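Local coordinates for protein Phthiocerol/phthiodiolone dimycocerosyl transferase (Mycobacterium tuberculosis, PDB 1Q9J) that probably transfers mycocerosic acyl chains from mycocerosic acid synthase onto phthiocerol, phthiodiolone and phenolphthiocerol, forming the dimycocerosate esters of the mycobacterial envelope, at residues L376-S380 / E391-I396; V258-Y262 / A288-I294. All coordinates share one frame; numbering follows the deposited sequence.

Contact 1: residues L376-S380 / E391-I396; sequences LDLYS and EHHGHI
Tyr379 and His392 meet ring to ring through different first torsions: CG of Tyr379 stands beside its backbone N (chi1 -75°), whereas that of His392 turns beside its carbonyl carbon (chi1 -157°). The rings stack face to face across a non-hydrogen-bonded pair, centroids 4.0 Å apart and planes 27° from parallel. Ile396 CD1 lies over the other face of the imidazole. A tyrosine suits this buried place because its hydroxyl is satisfied further on, by Glu249 and Ser402. Leu378 O takes two donors: His393 N at 2.8 Å, and His392 ND1 at 3.3 Å, which comes from above the carbonyl plane in a long, bent bond that would help to set the imidazole's rotation. On the opposite face, Leu378 CD2 runs alongside His393 CD2 at 4.0 Å. Glu391 OE2 receives a weak bond from His393 NE2 while OE1 forms a salt bridge to Arg215, consistent with a charged carboxylate. Gly394 has positive-phi backbone angles at which a CB would press on the preceding carbonyl oxygen, hence glycine. The whole is an antiparallel beta hairpin in the C-terminal one of the two related domains of the CoA-dependent acyltransferase fold.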
loop_
_atom_site.group_PDB
_atom_site.type_symbol
_atom_site.label_atom_id
_atom_site.label_comp_id
_atom_site.label_asym_id
_atom_site.label_seq_id
_atom_site.Cartn_x
_atom_site.Cartn_y
_atom_site.Cartn_z
ATOM N N LEU A 376 6.787 -7.657 -9.304
ATOM C CA LEU A 376 6.648 -6.676 -8.259
ATOM C C LEU A 376 7.907 -6.510 -7.439
ATOM O O LEU A 376 8.137 -7.242 -6.477
ATOM C CB LEU A 376 5.487 -7.044 -7.336
ATOM C CG LEU A 376 5.216 -6.052 -6.199
ATOM C CD1 LEU A 376 4.752 -4.741 -6.799
ATOM C CD2 LEU A 376 4.176 -6.606 -5.253
ATOM N N ASP A 377 8.745 -5.560 -7.826
ATOM C CA ASP A 377 9.950 -5.318 -7.051
ATOM C C ASP A 377 9.642 -4.050 -6.258
ATOM O O ASP A 377 9.691 -2.952 -6.803
ATOM C CB ASP A 377 11.148 -5.087 -7.968
ATOM C CG ASP A 377 12.425 -5.610 -7.372
ATOM O OD1 ASP A 377 12.609 -5.422 -6.141
ATOM O OD2 ASP A 377 13.233 -6.206 -8.129
ATOM N N LEU A 378 9.327 -4.190 -4.976
ATOM C CA LEU A 378 8.982 -3.014 -4.195
ATOM C C LEU A 378 9.532 -2.940 -2.771
ATOM O O LEU A 378 9.596 -3.947 -2.074
ATOM C CB LEU A 378 7.455 -2.874 -4.160
ATOM C CG LEU A 378 6.851 -1.797 -3.244
ATOM C CD1 LEU A 378 6.391 -0.596 -4.050
ATOM C CD2 LEU A 378 5.698 -2.395 -2.490
ATOM N N TYR A 379 9.930 -1.737 -2.348
ATOM C CA TYR A 379 10.445 -1.510 -0.993
ATOM C C TYR A 379 9.333 -0.803 -0.204
ATOM O O TYR A 379 8.413 -0.236 -0.789
ATOM C CB TYR A 379 11.695 -0.616 -1.009
ATOM C CG TYR A 379 12.974 -1.288 -1.470
ATOM C CD1 TYR A 379 13.377 -1.228 -2.804
ATOM C CD2 TYR A 379 13.784 -1.983 -0.566
ATOM C CE1 TYR A 379 14.551 -1.839 -3.226
ATOM C CE2 TYR A 379 14.960 -2.601 -0.977
ATOM C CZ TYR A 379 15.341 -2.523 -2.311
ATOM O OH TYR A 379 16.513 -3.118 -2.731
ATOM N N SER A 380 9.420 -0.823 1.117
ATOM C CA SER A 380 8.399 -0.196 1.930
ATOM C C SER A 380 8.891 -0.004 3.357
ATOM O O SER A 380 9.757 -0.737 3.810
ATOM C CB SER A 380 7.146 -1.070 1.908
ATOM O OG SER A 380 6.556 -1.184 3.208
ATOM N N GLU A 391 11.076 -3.215 4.420
ATOM C CA GLU A 391 10.494 -4.359 3.735
ATOM C C GLU A 391 10.803 -4.387 2.248
ATOM O O GLU A 391 10.951 -3.350 1.602
ATOM C CB GLU A 391 8.978 -4.385 3.913
ATOM C CG GLU A 391 8.522 -4.715 5.307
ATOM C CD GLU A 391 7.044 -5.034 5.355
ATOM O OE1 GLU A 391 6.508 -5.257 6.460
ATOM O OE2 GLU A 391 6.414 -5.054 4.279
ATOM N N HIS A 392 10.894 -5.593 1.712
ATOM C CA HIS A 392 11.155 -5.782 0.302
ATOM C C HIS A 392 10.131 -6.854 -0.090
ATOM O O HIS A 392 10.062 -7.928 0.522
ATOM C CB HIS A 392 12.586 -6.265 0.100
ATOM C CG HIS A 392 13.139 -5.978 -1.264
ATOM N ND1 HIS A 392 12.339 -5.727 -2.359
ATOM C CD2 HIS A 392 14.412 -5.981 -1.721
ATOM C CE1 HIS A 392 13.098 -5.595 -3.435
ATOM N NE2 HIS A 392 14.358 -5.746 -3.076
ATOM N N HIS A 393 9.319 -6.510 -1.085
ATOM C CA HIS A 393 8.250 -7.347 -1.594
ATOM C C HIS A 393 8.593 -7.822 -2.976
ATOM O O HIS A 393 9.298 -7.129 -3.704
ATOM C CB HIS A 393 6.956 -6.551 -1.693
ATOM C CG HIS A 393 6.438 -6.074 -0.379
ATOM N ND1 HIS A 393 5.425 -6.717 0.297
ATOM C CD2 HIS A 393 6.788 -5.014 0.385
ATOM C CE1 HIS A 393 5.170 -6.071 1.420
ATOM N NE2 HIS A 393 5.985 -5.033 1.497
ATOM N N GLY A 394 8.088 -8.995 -3.349
ATOM C CA GLY A 394 8.351 -9.502 -4.683
ATOM C C GLY A 394 9.271 -10.692 -4.793
ATOM O O GLY A 394 10.107 -10.943 -3.924
ATOM N N HIS A 395 9.103 -11.423 -5.889
ATOM C CA HIS A 395 9.906 -12.609 -6.178
ATOM C C HIS A 395 11.302 -12.182 -6.629
ATOM O O HIS A 395 11.523 -11.891 -7.806
ATOM C CB HIS A 395 9.250 -13.430 -7.291
ATOM C CG HIS A 395 7.856 -13.880 -6.977
ATOM N ND1 HIS A 395 7.571 -14.795 -5.986
ATOM C CD2 HIS A 395 6.668 -13.549 -7.534
ATOM C CE1 HIS A 395 6.267 -15.012 -5.949
ATOM N NE2 HIS A 395 5.696 -14.268 -6.879
ATOM N N ILE A 396 12.243 -12.145 -5.696
ATOM C CA ILE A 396 13.599 -11.750 -6.028
ATOM C C ILE A 396 14.628 -12.622 -5.316
ATOM O O ILE A 396 14.366 -13.155 -4.229
ATOM C CB ILE A 396 13.863 -10.268 -5.661
ATOM C CG1 ILE A 396 13.633 -10.052 -4.162
ATOM C CG2 ILE A 396 12.954 -9.363 -6.477
ATOM C CD1 ILE A 396 14.331 -8.847 -3.607
#

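Contact 2: residues V258-Y262 / A288-I294; sequences VPIPY and ASYLAEI
Tyr262 and Tyr290 face each other as a hydrogen-bonded pair of an antiparallel strand pairing, at the margin of the six-stranded mixed sheet, where strand 285-292 is the outermost strand within the chain. Both side chains leave the same face, and each has CG trans to its main-chain nitrogen (chi1 -179° and 174°). They cross obliquely without stacking: Tyr290 CD2 comes to the edge of the Tyr262 ring, 4.2 Å from Tyr262 CB. Beyond this point the rings serve different neighbours. Tyr262 packs on Ala242 of helix 237-253, while Tyr290 packs on Leu303 and Ile307 of helix 300-317 and its hydroxyl bonds Asp306, so that a large ring with a polar end can lie buried there. Tyr262 N gives its hydrogen to Tyr290 O at 2.8 Å, and the return bond is weak.

Two residues away, Ile260 pairs with Ala292 on the same face. Ile260 N gives a nearly straight bond (171°) to Ala292 O at 2.7 Å; Ala292 N answers to Ile260 O. Small Ala292 sets its CB 4.4 Å from Ile260 CB, and the branched isoleucine reaches onward with CD1 to Ile294 CD1, also 4.4 Å, while the Ile260 side chain also packs on Leu246 and Trp250 of helix 237-253. Apolar, beta-branched isoleucine thus suits a strand whose inner face is covered by a helix.

Pro261 holds the non-hydrogen-bonded position opposite Leu291, where its lack of an N-H costs this pairing nothing; its carbonyl oxygen serves the other neighbour, Val342 of strand 342-345. On this opposite face Leu291 lies side by side with Pro259, and its CD1 methyl sits 3.6 Å from Pro259 CB and 3.9 Å from Pro261 N.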
loop_
_atom_site.group_PDB
_atom_site.type_symbol
_atom_site.label_atom_id
_atom_site.label_comp_id
_atom_site.label_asym_id
_atom_site.label_seq_id
_atom_site.Cartn_x
_atom_site.Cartn_y
_atom_site.Cartn_z
ATOM N N VAL A 258 25.351 4.570 -14.146
ATOM C CA VAL A 258 24.037 4.328 -14.730
ATOM C C VAL A 258 23.017 4.813 -13.696
ATOM O O VAL A 258 22.988 4.324 -12.565
ATOM C CB VAL A 258 23.814 2.826 -15.051
ATOM C CG1 VAL A 258 24.620 2.430 -16.283
ATOM C CG2 VAL A 258 24.213 1.968 -13.869
ATOM N N PRO A 259 22.178 5.794 -14.069
ATOM C CA PRO A 259 21.164 6.351 -13.167
ATOM C C PRO A 259 20.208 5.317 -12.571
ATOM O O PRO A 259 20.107 4.187 -13.056
ATOM C CB PRO A 259 20.444 7.372 -14.049
ATOM C CG PRO A 259 20.541 6.751 -15.409
ATOM C CD PRO A 259 21.975 6.281 -15.445
ATOM N N ILE A 260 19.517 5.709 -11.507
ATOM C CA ILE A 260 18.560 4.830 -10.857
ATOM C C ILE A 260 17.196 5.492 -10.785
ATOM O O ILE A 260 16.953 6.345 -9.931
ATOM C CB ILE A 260 18.984 4.479 -9.423
ATOM C CG1 ILE A 260 20.267 3.655 -9.450
ATOM C CG2 ILE A 260 17.864 3.709 -8.722
ATOM C CD1 ILE A 260 20.826 3.397 -8.078
ATOM N N PRO A 261 16.290 5.113 -11.693
ATOM C CA PRO A 261 14.934 5.671 -11.731
ATOM C C PRO A 261 14.157 5.308 -10.467
ATOM O O PRO A 261 14.048 4.135 -10.115
ATOM C CB PRO A 261 14.339 5.049 -12.995
ATOM C CG PRO A 261 15.075 3.744 -13.104
ATOM C CD PRO A 261 16.484 4.121 -12.764
ATOM N N TYR A 262 13.630 6.318 -9.785
ATOM C CA TYR A 262 12.888 6.098 -8.553
ATOM C C TYR A 262 11.430 6.543 -8.672
ATOM O O TYR A 262 11.115 7.502 -9.378
ATOM C CB TYR A 262 13.592 6.835 -7.409
ATOM C CG TYR A 262 12.947 6.693 -6.050
ATOM C CD1 TYR A 262 12.449 5.472 -5.606
ATOM C CD2 TYR A 262 12.886 7.778 -5.182
ATOM C CE1 TYR A 262 11.904 5.342 -4.324
ATOM C CE2 TYR A 262 12.351 7.657 -3.905
ATOM C CZ TYR A 262 11.861 6.445 -3.479
ATOM O OH TYR A 262 11.311 6.355 -2.214
ATOM N N ALA A 288 5.216 9.872 -8.251
ATOM C CA ALA A 288 6.237 10.893 -8.339
ATOM C C ALA A 288 7.511 10.235 -8.862
ATOM O O ALA A 288 8.026 9.300 -8.248
ATOM C CB ALA A 288 6.475 11.497 -6.956
ATOM N N SER A 289 8.010 10.705 -10.004
ATOM C CA SER A 289 9.235 10.146 -10.570
ATOM C C SER A 289 10.445 10.936 -10.087
ATOM O O SER A 289 10.316 12.067 -9.609
ATOM C CB SER A 289 9.191 10.157 -12.100
ATOM O OG SER A 289 9.108 11.475 -12.616
ATOM N N TYR A 290 11.621 10.328 -10.210
ATOM C CA TYR A 290 12.863 10.952 -9.775
ATOM C C TYR A 290 14.065 10.138 -10.222
ATOM O O TYR A 290 14.298 9.049 -9.699
ATOM C CB TYR A 290 12.902 11.050 -8.260
ATOM C CG TYR A 290 14.229 11.546 -7.756
ATOM C CD1 TYR A 290 14.599 12.875 -7.916
ATOM C CD2 TYR A 290 15.130 10.681 -7.143
ATOM C CE1 TYR A 290 15.831 13.334 -7.475
ATOM C CE2 TYR A 290 16.367 11.128 -6.700
ATOM C CZ TYR A 290 16.711 12.454 -6.866
ATOM O OH TYR A 290 17.921 12.914 -6.408
ATOM N N LEU A 291 14.838 10.674 -11.161
ATOM C CA LEU A 291 16.021 9.979 -11.669
ATOM C C LEU A 291 17.231 10.225 -10.776
ATOM O O LEU A 291 17.902 11.241 -10.910
ATOM C CB LEU A 291 16.336 10.452 -13.086
ATOM C CG LEU A 291 17.363 9.651 -13.878
ATOM C CD1 LEU A 291 16.919 8.188 -13.990
ATOM C CD2 LEU A 291 17.505 10.279 -15.261
ATOM N N ALA A 292 17.506 9.293 -9.871
ATOM C CA ALA A 292 18.636 9.424 -8.965
ATOM C C ALA A 292 19.934 9.069 -9.672
ATOM O O ALA A 292 20.033 8.043 -10.350
ATOM C CB ALA A 292 18.444 8.534 -7.752
ATOM N N GLU A 293 20.928 9.934 -9.508
ATOM C CA GLU A 293 22.234 9.731 -10.118
ATOM C C GLU A 293 23.272 9.677 -9.009
ATOM O O GLU A 293 23.862 10.692 -8.639
ATOM C CB GLU A 293 22.525 10.869 -11.093
ATOM C CG GLU A 293 21.428 11.031 -12.134
ATOM C CD GLU A 293 21.707 12.133 -13.123
ATOM O OE1 GLU A 293 21.982 13.273 -12.684
ATOM O OE2 GLU A 293 21.633 11.862 -14.342
ATOM N N ILE A 294 23.478 8.472 -8.485
ATOM C CA ILE A 294 24.414 8.240 -7.393
ATOM C C ILE A 294 25.826 7.863 -7.853
ATOM O O ILE A 294 26.016 6.969 -8.680
ATOM C CB ILE A 294 23.877 7.132 -6.448
ATOM C CG1 ILE A 294 22.476 7.498 -5.956
ATOM C CG2 ILE A 294 24.805 6.958 -5.260
ATOM C CD1 ILE A 294 21.843 6.443 -5.070
#

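Overall arrangement
Both contacts are antiparallel pairings within one six-stranded sheet, and strand 342-345 lies between them, parallel to strand 378-384 on one side and to strand 260-267 on the other. Their centres are about 18 Å apart and their nearest atoms about 7 Å, so they do not touch. Helix 237-253 packs against both contacts, reaching Tyr379 in one and Ile260 in the other. Contact 1 lies close to the likely catalytic centre, the Leu376 side chain being about 8 Å from that of His124, the probable proton acceptor. In contact 2, the Ala288 side chain is about 10 Å from that of Arg312, probably important for recognising the acyl carrier domain.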